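Local atomic coordinates of APL1 (Anopheles gambiae, PDB entry 3O6N), a protein that probably forms a heterodimeric complex with the leucine-rich repeat protein LRIM1 that regulates complement-like immunity in the mosquito. Residues S67-E72 with F89-T94; T56-P61 with D78-E83; N258-I263 with S280-V285; G222-E227 with N246-V251. One frame throughout, in Å; residues are numbered along the deposited sequence. Where two conformers were deposited one is given.

Interaction 1. Residues S67-E72 with F89-T94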
# COMPACT_ATOMS: atom_id res chain seq x y z
N SER A 67 -28.85 -21.88 -12.53
CA SER A 67 -30.21 -21.63 -12.08
C SER A 67 -30.48 -20.15 -11.85
O SER A 67 -31.59 -19.68 -12.07
CB SER A 67 -30.50 -22.41 -10.79
OG SER A 67 -30.45 -23.80 -11.02
N PHE A 68 -29.46 -19.42 -11.40
CA PHE A 68 -29.58 -17.98 -11.20
C PHE A 68 -28.80 -17.24 -12.28
O PHE A 68 -27.60 -17.05 -12.16
CB PHE A 68 -29.08 -17.60 -9.81
CG PHE A 68 -29.99 -18.03 -8.70
CD1 PHE A 68 -30.73 -17.10 -7.99
CD2 PHE A 68 -30.13 -19.38 -8.38
CE1 PHE A 68 -31.58 -17.50 -6.97
CE2 PHE A 68 -30.99 -19.78 -7.37
CZ PHE A 68 -31.71 -18.84 -6.66
N ARG A 69 -29.50 -16.84 -13.34
CA ARG A 69 -28.85 -16.28 -14.52
C ARG A 69 -28.98 -14.77 -14.67
O ARG A 69 -28.68 -14.21 -15.72
CB ARG A 69 -29.38 -16.97 -15.79
CG ARG A 69 -29.22 -18.48 -15.78
CD ARG A 69 -29.55 -19.07 -17.14
NE ARG A 69 -29.42 -20.52 -17.15
CZ ARG A 69 -29.76 -21.29 -18.18
NH1 ARG A 69 -30.25 -20.74 -19.28
NH2 ARG A 69 -29.61 -22.61 -18.11
N GLN A 70 -29.43 -14.10 -13.61
CA GLN A 70 -29.58 -12.65 -13.65
C GLN A 70 -28.81 -11.98 -12.50
O GLN A 70 -29.11 -10.85 -12.12
CB GLN A 70 -31.05 -12.26 -13.61
CG GLN A 70 -31.86 -12.83 -14.77
CD GLN A 70 -33.35 -12.71 -14.56
OE1 GLN A 70 -33.85 -11.66 -14.14
NE2 GLN A 70 -34.08 -13.78 -14.86
N VAL A 71 -27.83 -12.70 -11.96
CA VAL A 71 -27.04 -12.18 -10.85
C VAL A 71 -26.13 -11.04 -11.31
O VAL A 71 -25.45 -11.14 -12.33
CB VAL A 71 -26.17 -13.29 -10.21
CG1 VAL A 71 -25.34 -12.72 -9.07
CG2 VAL A 71 -27.05 -14.43 -9.72
N GLU A 72 -26.13 -9.95 -10.55
CA GLU A 72 -25.29 -8.80 -10.86
C GLU A 72 -24.15 -8.68 -9.85
O GLU A 72 -23.04 -8.31 -10.19
CB GLU A 72 -26.12 -7.51 -10.88
CG GLU A 72 -27.20 -7.50 -11.95
CD GLU A 72 -27.97 -6.20 -11.99
OE1 GLU A 72 -27.83 -5.39 -11.05
OE2 GLU A 72 -28.70 -5.98 -12.98
N PHE A 89 -19.03 -20.46 -14.28
CA PHE A 89 -19.42 -19.13 -14.75
C PHE A 89 -19.83 -19.09 -16.22
O PHE A 89 -19.69 -18.06 -16.88
CB PHE A 89 -18.30 -18.12 -14.47
CG PHE A 89 -18.07 -17.86 -13.01
CD1 PHE A 89 -18.73 -16.82 -12.36
CD2 PHE A 89 -17.20 -18.65 -12.27
CE1 PHE A 89 -18.53 -16.58 -11.01
CE2 PHE A 89 -16.99 -18.41 -10.92
CZ PHE A 89 -17.65 -17.38 -10.29
N ALA A 90 -20.37 -20.20 -16.71
CA ALA A 90 -20.84 -20.28 -18.09
C ALA A 90 -22.01 -19.33 -18.36
O ALA A 90 -22.06 -18.67 -19.40
CB ALA A 90 -21.23 -21.72 -18.43
N TYR A 91 -22.95 -19.26 -17.41
CA TYR A 91 -24.11 -18.39 -17.55
C TYR A 91 -24.01 -17.16 -16.64
O TYR A 91 -24.99 -16.76 -16.02
CB TYR A 91 -25.39 -19.15 -17.21
CG TYR A 91 -25.74 -20.26 -18.18
CD1 TYR A 91 -26.67 -20.07 -19.19
CD2 TYR A 91 -25.13 -21.51 -18.08
CE1 TYR A 91 -26.99 -21.08 -20.08
CE2 TYR A 91 -25.44 -22.53 -18.97
CZ TYR A 91 -26.37 -22.31 -19.96
OH TYR A 91 -26.69 -23.32 -20.84
N ALA A 92 -22.83 -16.56 -16.57
CA ALA A 92 -22.60 -15.45 -15.66
C ALA A 92 -22.59 -14.10 -16.38
O ALA A 92 -22.06 -13.12 -15.86
CB ALA A 92 -21.31 -15.65 -14.89
N HIS A 93 -23.20 -14.06 -17.56
CA HIS A 93 -23.14 -12.89 -18.44
C HIS A 93 -23.58 -11.57 -17.81
O HIS A 93 -23.20 -10.50 -18.28
CB HIS A 93 -23.95 -13.14 -19.72
CG HIS A 93 -23.46 -14.31 -20.52
ND1 HIS A 93 -22.31 -14.26 -21.28
CD2 HIS A 93 -23.97 -15.55 -20.69
CE1 HIS A 93 -22.13 -15.42 -21.88
NE2 HIS A 93 -23.12 -16.22 -21.54
N THR A 94 -24.39 -11.63 -16.76
CA THR A 94 -24.93 -10.42 -16.15
C THR A 94 -24.12 -9.94 -14.93
O THR A 94 -24.38 -8.85 -14.41
CB THR A 94 -26.40 -10.61 -15.73
OG1 THR A 94 -26.49 -11.68 -14.79
CG2 THR A 94 -27.28 -10.91 -16.94
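Arg69 and Tyr91 start the contact with a parallel-displaced stack at the solvent-facing end of two successive repeat loops. The arginine chain is extended from CG to NE and leaves beside its own backbone N (chi1 -57°), which carries it alongside the tyrosine, both side chains pointing the same way. The guanidinium then lies nearly flat on one ring face, the two planes only 22° apart. Its CZ comes to 3.4 Å from Tyr91 CE1, giving a cation-pi interaction over the ring face. Arg69 NE also donates to the backbone O of Asp66, a second hold that helps fix the rotation of the group. Both residue types suit a surface position, because each combines a broad flat face with polar ends that water can reach.

Past Gln70, the chain meets Thr94 at Val71. Thr94 OG1 donates to Val71 O at 2.7 Å, arriving above the carbonyl plane and not on a lone pair. Threonine fits here because its short side chain puts a hydroxyl within direct reach of that backbone oxygen. Glu72 closes the segment more loosely, its CG lying 4.0 Å from Thr94 O.

The two segments belong to equivalent loops: 67-72 runs from helix 63-67 into strand 73-75, and the loop holding 89-94 leads toward strand 97-99. Beneath them, Val71 and Ala92 turn inward to pack on Leu65 of that helix. Glu72 makes backbone hydrogen bonds with Lys48 and with Gln96 and Lys97, tying its loop to the repeats before and after.

Interaction 2. Residues T56-P61 with D78-E83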
# COMPACT_ATOMS: atom_id res chain seq x y z
N THR A 56 -20.88 -23.49 3.43
CA THR A 56 -19.60 -23.94 2.91
C THR A 56 -19.79 -24.61 1.55
O THR A 56 -20.69 -25.43 1.37
CB THR A 56 -18.91 -24.93 3.86
OG1 THR A 56 -19.67 -26.14 3.93
CG2 THR A 56 -18.78 -24.34 5.26
N MET A 57 -18.96 -24.23 0.59
CA MET A 57 -18.95 -24.87 -0.72
C MET A 57 -17.52 -25.13 -1.13
O MET A 57 -16.88 -24.30 -1.78
CB MET A 57 -19.64 -23.98 -1.76
CG MET A 57 -21.14 -23.79 -1.55
SD MET A 57 -21.95 -23.08 -2.99
CE MET A 57 -21.28 -21.42 -3.00
N ARG A 58 -17.00 -26.30 -0.76
CA ARG A 58 -15.59 -26.61 -0.99
C ARG A 58 -15.27 -26.67 -2.49
O ARG A 58 -14.14 -26.40 -2.90
CB ARG A 58 -15.19 -27.88 -0.25
CG ARG A 58 -15.63 -27.84 1.22
CD ARG A 58 -14.79 -28.72 2.13
NE ARG A 58 -15.35 -28.78 3.48
CZ ARG A 58 -15.07 -27.92 4.46
NH1 ARG A 58 -14.23 -26.91 4.25
NH2 ARG A 58 -15.64 -28.06 5.65
N LYS A 59 -16.28 -27.01 -3.29
CA LYS A 59 -16.19 -26.83 -4.73
C LYS A 59 -17.39 -26.01 -5.19
O LYS A 59 -18.53 -26.34 -4.88
CB LYS A 59 -16.15 -28.18 -5.46
CG LYS A 59 -16.20 -28.05 -6.97
CD LYS A 59 -15.99 -29.39 -7.67
CE LYS A 59 -15.99 -29.23 -9.18
NZ LYS A 59 -15.63 -30.49 -9.89
N LEU A 60 -17.12 -24.93 -5.92
CA LEU A 60 -18.20 -24.10 -6.45
C LEU A 60 -18.84 -24.79 -7.65
O LEU A 60 -18.18 -25.00 -8.67
CB LEU A 60 -17.65 -22.73 -6.86
CG LEU A 60 -18.69 -21.71 -7.34
CD1 LEU A 60 -19.61 -21.29 -6.19
CD2 LEU A 60 -18.01 -20.51 -7.96
N PRO A 61 -20.13 -25.14 -7.54
CA PRO A 61 -20.83 -25.91 -8.57
C PRO A 61 -21.41 -25.04 -9.68
O PRO A 61 -21.73 -23.88 -9.45
CB PRO A 61 -21.98 -26.56 -7.79
CG PRO A 61 -22.30 -25.56 -6.73
CD PRO A 61 -20.99 -24.88 -6.36
N ASP A 78 -15.45 -16.07 1.81
CA ASP A 78 -15.38 -16.95 2.98
C ASP A 78 -16.36 -18.13 2.95
O ASP A 78 -17.05 -18.41 3.93
CB ASP A 78 -15.58 -16.14 4.27
CG ASP A 78 -15.28 -16.95 5.52
OD1 ASP A 78 -14.43 -17.86 5.45
OD2 ASP A 78 -15.88 -16.66 6.57
N LEU A 79 -16.41 -18.81 1.81
CA LEU A 79 -17.27 -19.99 1.66
C LEU A 79 -16.44 -21.27 1.73
O LEU A 79 -16.94 -22.36 1.45
CB LEU A 79 -18.02 -19.93 0.33
CG LEU A 79 -19.41 -19.29 0.32
CD1 LEU A 79 -19.44 -17.99 1.10
CD2 LEU A 79 -19.87 -19.06 -1.10
N GLN A 80 -15.17 -21.12 2.10
CA GLN A 80 -14.24 -22.25 2.16
C GLN A 80 -14.11 -22.98 0.82
O GLN A 80 -14.01 -24.20 0.77
CB GLN A 80 -14.64 -23.20 3.29
CG GLN A 80 -14.69 -22.50 4.65
CD GLN A 80 -15.07 -23.42 5.79
OE1 GLN A 80 -14.48 -24.49 5.97
NE2 GLN A 80 -16.07 -23.02 6.56
N ILE A 81 -14.11 -22.21 -0.27
CA ILE A 81 -13.99 -22.76 -1.61
C ILE A 81 -12.55 -23.15 -1.92
O ILE A 81 -11.64 -22.34 -1.76
CB ILE A 81 -14.44 -21.74 -2.68
CG1 ILE A 81 -15.86 -21.24 -2.37
CG2 ILE A 81 -14.36 -22.34 -4.09
CD1 ILE A 81 -16.37 -20.23 -3.37
N GLU A 82 -12.35 -24.39 -2.36
CA GLU A 82 -11.02 -24.86 -2.74
C GLU A 82 -10.87 -24.99 -4.24
O GLU A 82 -9.76 -24.88 -4.77
CB GLU A 82 -10.73 -26.20 -2.08
CG GLU A 82 -10.72 -26.14 -0.57
CD GLU A 82 -10.52 -27.50 0.06
OE1 GLU A 82 -9.59 -28.23 -0.37
OE2 GLU A 82 -11.29 -27.85 0.98
N GLU A 83 -11.98 -25.23 -4.93
CA GLU A 83 -11.95 -25.39 -6.38
C GLU A 83 -13.20 -24.80 -7.03
O GLU A 83 -14.28 -24.79 -6.42
CB GLU A 83 -11.80 -26.86 -6.77
CG GLU A 83 -11.81 -27.11 -8.27
CD GLU A 83 -11.57 -28.56 -8.63
OE1 GLU A 83 -10.96 -29.29 -7.81
OE2 GLU A 83 -11.99 -28.98 -9.73
O HOH W 1 -12.49 -25.80 2.27
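The contact joins two consecutive coils of the leucine-rich repeat solenoid just after their parallel strands, and it includes the short parallel bridge of Lys59 with Glu83. Met57 N donates to Leu79 O at 2.9 Å. Arg58 O is then gripped twice, by Glu82 N at 2.7 Å and by Glu83 N at 3.2 Å. Leu60 N completes the run by donating to Glu83 O at 2.9 Å. These bonds satisfy backbone N-H and C=O groups where one coil stacks on the next.

Apolar residues face inward. The Met57 chain bends at its last torsion (chi3 -69°), which lays CE against Leu79 CD2, although the very close approach modelled there is doubtful; both side chains also pack on Phe52. Leu79 stands where many repeats carry a buried asparagine; its backbone N is taken up by Asn103 OD1 of the next coil. Leu60 CB meets Ile81 CG2 at 4.3 Å, and these two branched residues pack in the interior beside Met57 and Leu79.

Long polar chains suit the outer side, where they run alongside each other. Lys59 NZ and Glu83 OE2 are 3.9 Å apart, a long ion pair made doubtful by the second conformer of the glutamate. Arg58 NH1 donates to Gln80 OE1 at 3.0 Å, the donor lying above the amide plane. In the plane of the same guanidinium sits a water that accepts from NH1 and donates to Gln80 O and, at 2.7 Å, to Glu82 OE2.

Interaction 3. Residues N258-I263 with S280-V285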
# COMPACT_ATOMS: atom_id res chain seq x y z
N ASN A 258 15.36 2.41 4.17
CA ASN A 258 16.05 2.25 2.91
C ASN A 258 17.55 2.42 3.13
O ASN A 258 18.02 2.30 4.25
CB ASN A 258 15.51 3.22 1.85
CG ASN A 258 14.24 2.69 1.18
OD1 ASN A 258 14.31 1.89 0.25
ND2 ASN A 258 13.07 3.14 1.66
N GLU A 259 18.30 2.69 2.06
CA GLU A 259 19.75 2.78 2.18
C GLU A 259 20.28 4.17 1.83
O GLU A 259 21.38 4.31 1.29
CB GLU A 259 20.42 1.73 1.29
CG GLU A 259 19.88 0.33 1.51
CD GLU A 259 20.63 -0.71 0.69
OE1 GLU A 259 21.85 -0.53 0.48
OE2 GLU A 259 20.00 -1.70 0.26
N LEU A 260 19.50 5.20 2.14
CA LEU A 260 19.87 6.56 1.79
C LEU A 260 20.98 7.06 2.71
O LEU A 260 20.93 6.86 3.92
CB LEU A 260 18.66 7.49 1.88
CG LEU A 260 17.47 7.13 0.99
CD1 LEU A 260 16.31 8.08 1.25
CD2 LEU A 260 17.87 7.15 -0.49
N GLU A 261 21.97 7.72 2.12
CA GLU A 261 23.11 8.20 2.90
C GLU A 261 23.13 9.71 3.03
O GLU A 261 23.81 10.26 3.90
CB GLU A 261 24.42 7.71 2.28
CG GLU A 261 24.56 6.20 2.30
CD GLU A 261 25.84 5.72 1.66
OE1 GLU A 261 26.65 6.57 1.25
OE2 GLU A 261 26.03 4.48 1.57
N LYS A 262 22.39 10.40 2.17
CA LYS A 262 22.23 11.84 2.31
C LYS A 262 20.90 12.32 1.74
O LYS A 262 20.32 11.69 0.86
CB LYS A 262 23.40 12.58 1.65
CG LYS A 262 23.53 12.38 0.16
CD LYS A 262 24.79 13.04 -0.37
CE LYS A 262 24.99 12.77 -1.85
NZ LYS A 262 26.31 13.27 -2.33
N ILE A 263 20.43 13.44 2.29
CA ILE A 263 19.24 14.11 1.78
C ILE A 263 19.60 15.55 1.43
O ILE A 263 20.03 16.31 2.30
CB ILE A 263 18.09 14.09 2.81
CG1 ILE A 263 17.52 12.68 2.97
CG2 ILE A 263 16.99 15.06 2.39
CD1 ILE A 263 16.79 12.16 1.73
N SER A 280 13.15 7.75 8.35
CA SER A 280 13.77 7.12 9.51
C SER A 280 14.49 5.85 9.08
O SER A 280 14.21 5.30 8.02
CB SER A 280 12.73 6.79 10.59
OG SER A 280 12.05 5.58 10.28
N ASN A 281 15.43 5.40 9.90
CA ASN A 281 16.04 4.10 9.69
C ASN A 281 16.69 3.94 8.32
O ASN A 281 16.55 2.91 7.65
CB ASN A 281 15.01 2.98 9.95
CG ASN A 281 14.61 2.88 11.41
OD1 ASN A 281 15.24 2.17 12.19
ND2 ASN A 281 13.56 3.60 11.79
N ASN A 282 17.40 4.98 7.89
CA ASN A 282 18.27 4.88 6.73
C ASN A 282 19.70 4.91 7.23
O ASN A 282 19.99 4.44 8.33
CB ASN A 282 17.98 6.00 5.73
CG ASN A 282 16.81 5.67 4.81
OD1 ASN A 282 17.01 5.27 3.67
ND2 ASN A 282 15.59 5.83 5.32
N ARG A 283 20.60 5.47 6.43
CA ARG A 283 21.99 5.61 6.86
C ARG A 283 22.47 7.03 6.64
O ARG A 283 23.61 7.25 6.22
CB ARG A 283 22.88 4.61 6.12
CG ARG A 283 22.41 3.17 6.24
CD ARG A 283 23.51 2.19 5.86
NE ARG A 283 23.98 2.40 4.50
CZ ARG A 283 23.73 1.58 3.48
NH1 ARG A 283 23.01 0.48 3.68
NH2 ARG A 283 24.21 1.85 2.27
N LEU A 284 21.61 8.00 6.93
CA LEU A 284 21.91 9.39 6.63
C LEU A 284 23.07 9.91 7.46
O LEU A 284 23.09 9.77 8.68
CB LEU A 284 20.69 10.28 6.87
CG LEU A 284 19.41 9.92 6.13
CD1 LEU A 284 18.36 10.98 6.43
CD2 LEU A 284 19.67 9.80 4.64
N VAL A 285 24.04 10.52 6.78
CA VAL A 285 25.15 11.18 7.45
C VAL A 285 25.17 12.66 7.09
O VAL A 285 25.93 13.43 7.65
CB VAL A 285 26.51 10.56 7.08
CG1 VAL A 285 26.61 9.14 7.62
CG2 VAL A 285 26.72 10.59 5.57
O HOH W 2 23.81 0.86 -0.18
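An asparagine ladder, the hallmark of leucine-rich repeats, runs through this contact, with Asn258 and Asn282 as successive rungs. Asn282 OD1 accepts from Leu260 N at 2.9 Å, in the plane of its amide and on a lone pair. Its ND2 donates to Leu255 O, so the buried amide uses both ends on the preceding coil. Asn258 does likewise one step earlier, taking Leu238 N on OD1, while Asn305 OD1 receives Leu284 N one step later. Asparagine suits the place because one short planar group can serve a backbone N-H and a backbone carbonyl together.

Backbone bonds continue the stacking. Arg283 N reaches Leu260 O at 2.9 Å, and Val285 N donates to Glu261 O at 2.9 Å. Leu284 faces the interior, where CD2 touches Leu260 CB at 3.7 Å and CD1 touches Ile263 CG1.

On the outer side, Arg283 bends at chi3 (-59°), bringing a face of its guanidinium over Glu259 CB and its edge to Glu261. Glu261 OE2 meets Arg283 NH2 at 3.3 Å in the guanidinium plane, offering its anti lone pair in an almost straight bond. Glu259 OE1 is 3.6 Å from Arg283 NH1, and a water links OE1 to NH2. Glu259 OE2 is taken by Asn237 ND2, and the residue also touches a bound N-acetylglucosamine.

The chemistry implies a division of labour: neutral amides satisfy buried backbone groups, while one arginine probably offsets the charge of two acids where solvent can reach them.

Interaction 4. Residues G222-E227 with N246-V251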
# COMPACT_ATOMS: atom_id res chain seq x y z
N GLY A 222 9.77 6.21 -14.53
CA GLY A 222 8.47 6.64 -15.01
C GLY A 222 8.42 8.12 -15.36
O GLY A 222 9.27 8.89 -14.96
N PRO A 223 7.38 8.51 -16.11
CA PRO A 223 7.19 9.88 -16.59
C PRO A 223 6.72 10.83 -15.49
O PRO A 223 6.24 10.37 -14.45
CB PRO A 223 6.08 9.73 -17.63
CG PRO A 223 5.28 8.58 -17.13
CD PRO A 223 6.28 7.62 -16.53
N VAL A 224 6.87 12.13 -15.72
CA VAL A 224 6.34 13.13 -14.80
C VAL A 224 4.86 12.86 -14.56
O VAL A 224 4.07 12.80 -15.50
CB VAL A 224 6.55 14.55 -15.34
CG1 VAL A 224 5.85 15.57 -14.45
CG2 VAL A 224 8.04 14.86 -15.44
N ASN A 225 4.51 12.68 -13.29
CA ASN A 225 3.15 12.36 -12.86
C ASN A 225 2.71 13.42 -11.86
O ASN A 225 3.27 13.53 -10.77
CB ASN A 225 3.14 10.96 -12.24
CG ASN A 225 1.84 10.63 -11.50
OD1 ASN A 225 1.06 11.52 -11.14
ND2 ASN A 225 1.63 9.35 -11.25
N VAL A 226 1.71 14.22 -12.24
CA VAL A 226 1.29 15.34 -11.40
C VAL A 226 0.17 14.94 -10.44
O VAL A 226 -0.25 15.75 -9.62
CB VAL A 226 0.83 16.55 -12.24
CG1 VAL A 226 1.97 17.05 -13.13
CG2 VAL A 226 -0.40 16.21 -13.06
N GLU A 227 -0.30 13.70 -10.55
CA GLU A 227 -1.39 13.22 -9.70
C GLU A 227 -0.91 12.56 -8.40
O GLU A 227 -1.63 12.58 -7.41
CB GLU A 227 -2.29 12.25 -10.47
CG GLU A 227 -2.87 12.82 -11.75
CD GLU A 227 -3.77 14.02 -11.51
OE1 GLU A 227 -4.33 14.13 -10.41
OE2 GLU A 227 -3.89 14.85 -12.43
N ASN A 246 10.19 14.09 -10.32
CA ASN A 246 9.12 13.78 -11.27
C ASN A 246 7.72 13.75 -10.67
O ASN A 246 6.74 13.49 -11.38
CB ASN A 246 9.43 12.46 -11.97
CG ASN A 246 10.65 12.55 -12.86
OD1 ASN A 246 10.98 13.63 -13.34
ND2 ASN A 246 11.33 11.43 -13.07
N TYR A 247 7.62 14.04 -9.37
CA TYR A 247 6.35 13.92 -8.66
C TYR A 247 6.02 15.18 -7.85
O TYR A 247 6.01 15.16 -6.62
CB TYR A 247 6.35 12.65 -7.79
CG TYR A 247 6.77 11.46 -8.61
CD1 TYR A 247 5.91 10.93 -9.57
CD2 TYR A 247 8.04 10.91 -8.49
CE1 TYR A 247 6.30 9.87 -10.36
CE2 TYR A 247 8.43 9.84 -9.28
CZ TYR A 247 7.55 9.33 -10.22
OH TYR A 247 7.93 8.27 -11.01
N PRO A 248 5.74 16.29 -8.56
CA PRO A 248 5.56 17.61 -7.96
C PRO A 248 4.30 17.73 -7.10
O PRO A 248 4.19 18.67 -6.31
CB PRO A 248 5.47 18.54 -9.18
CG PRO A 248 4.94 17.66 -10.27
CD PRO A 248 5.56 16.31 -10.03
N GLY A 249 3.38 16.78 -7.22
CA GLY A 249 2.16 16.83 -6.44
C GLY A 249 2.17 16.08 -5.12
O GLY A 249 1.16 16.04 -4.42
N LEU A 250 3.31 15.48 -4.77
CA LEU A 250 3.38 14.65 -3.57
C LEU A 250 2.99 15.42 -2.31
O LEU A 250 3.42 16.56 -2.11
CB LEU A 250 4.77 14.05 -3.40
CG LEU A 250 5.11 12.81 -4.21
CD1 LEU A 250 6.59 12.45 -4.04
CD2 LEU A 250 4.21 11.64 -3.79
N VAL A 251 2.19 14.79 -1.46
CA VAL A 251 1.85 15.34 -0.15
C VAL A 251 2.56 14.55 0.94
O VAL A 251 2.99 15.11 1.95
CB VAL A 251 0.34 15.34 0.10
CG1 VAL A 251 0.02 15.66 1.56
CG2 VAL A 251 -0.34 16.33 -0.84
O HOH W 3 10.36 8.82 -12.50
O HOH W 4 6.14 8.06 -12.97
O HOH W 5 3.07 14.11 -8.12
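A chi1 of 168° swings the amide of Asn225 away from its own backbone N, while a chi1 of -50° in Tyr247 brings the tyrosine ring up against the Asn225 CB. The ring meets it edge-on, with Tyr247 CE1 3.8 Å from Asn225 CB. The amide turns away from the ring: OD1 accepts from Glu227 N in an Asx turn and also from Leu228 N, while ND2 donates to Val207 O of the preceding coil. A buried asparagine thus shapes the loop through its polar atoms.

One direct hydrogen bond joins the backbones: Asn225 N donates to Asn246 O at 3.0 Å. Beside it, the Val224 CA lies 3.5 Å from Asn246 O in a CA-H...O contact. Val226 CG1 rests on Pro248 CG at 4.2 Å, two compact apolar groups on the outer side.

Waters do much of the remaining bridging. The Tyr247 hydroxyl accepts from one that also donates to Gly222 O and is held by Asn246 ND2. Tyr247 OH in turn donates to a second water, 2.7 Å from OH, which donates to Pro223 O. Tyrosine suits this role, since its ring stays buried while its OH reaches the loop. A third water donates to Asn225 O and accepts from Gly249 N at 2.8 Å. Gly222 has phi 137°, accessible chiefly to glycine, and Gly249 CA can sit only 4.1 Å from Val226 O because it is bare.

With the type I turn from Tyr247 to Leu250, this is a loop-on-loop packing between adjacent coils of a leucine-rich repeat solenoid, ahead of strands 230-232 and 252-254.

All four contacts stack neighbouring coils of one solenoid, but at two places in the repeat. Interactions 2, 3 and 4 are partly buried, interaction 1 a surface contact. Interactions 2 and 3 follow the parallel strands and share a dense backbone hydrogen-bond pattern; interaction 3 fills the ladder position with asparagine, interaction 2 with leucine. Interactions 1 and 4 lie in the loops that lead into the strands, where one direct hydrogen bond apiece crosses. Interaction 1 depends on a cation-pi stack, whereas interaction 4 relies on water bridges. Interactions 1 and 2 alternate along the chain and touch where Phe89 CE2 packs 3.8 Å from Leu60 CD2. Interactions 2 and 3 lie on opposite sides of the chain's centre, about 48 Å apart between centres.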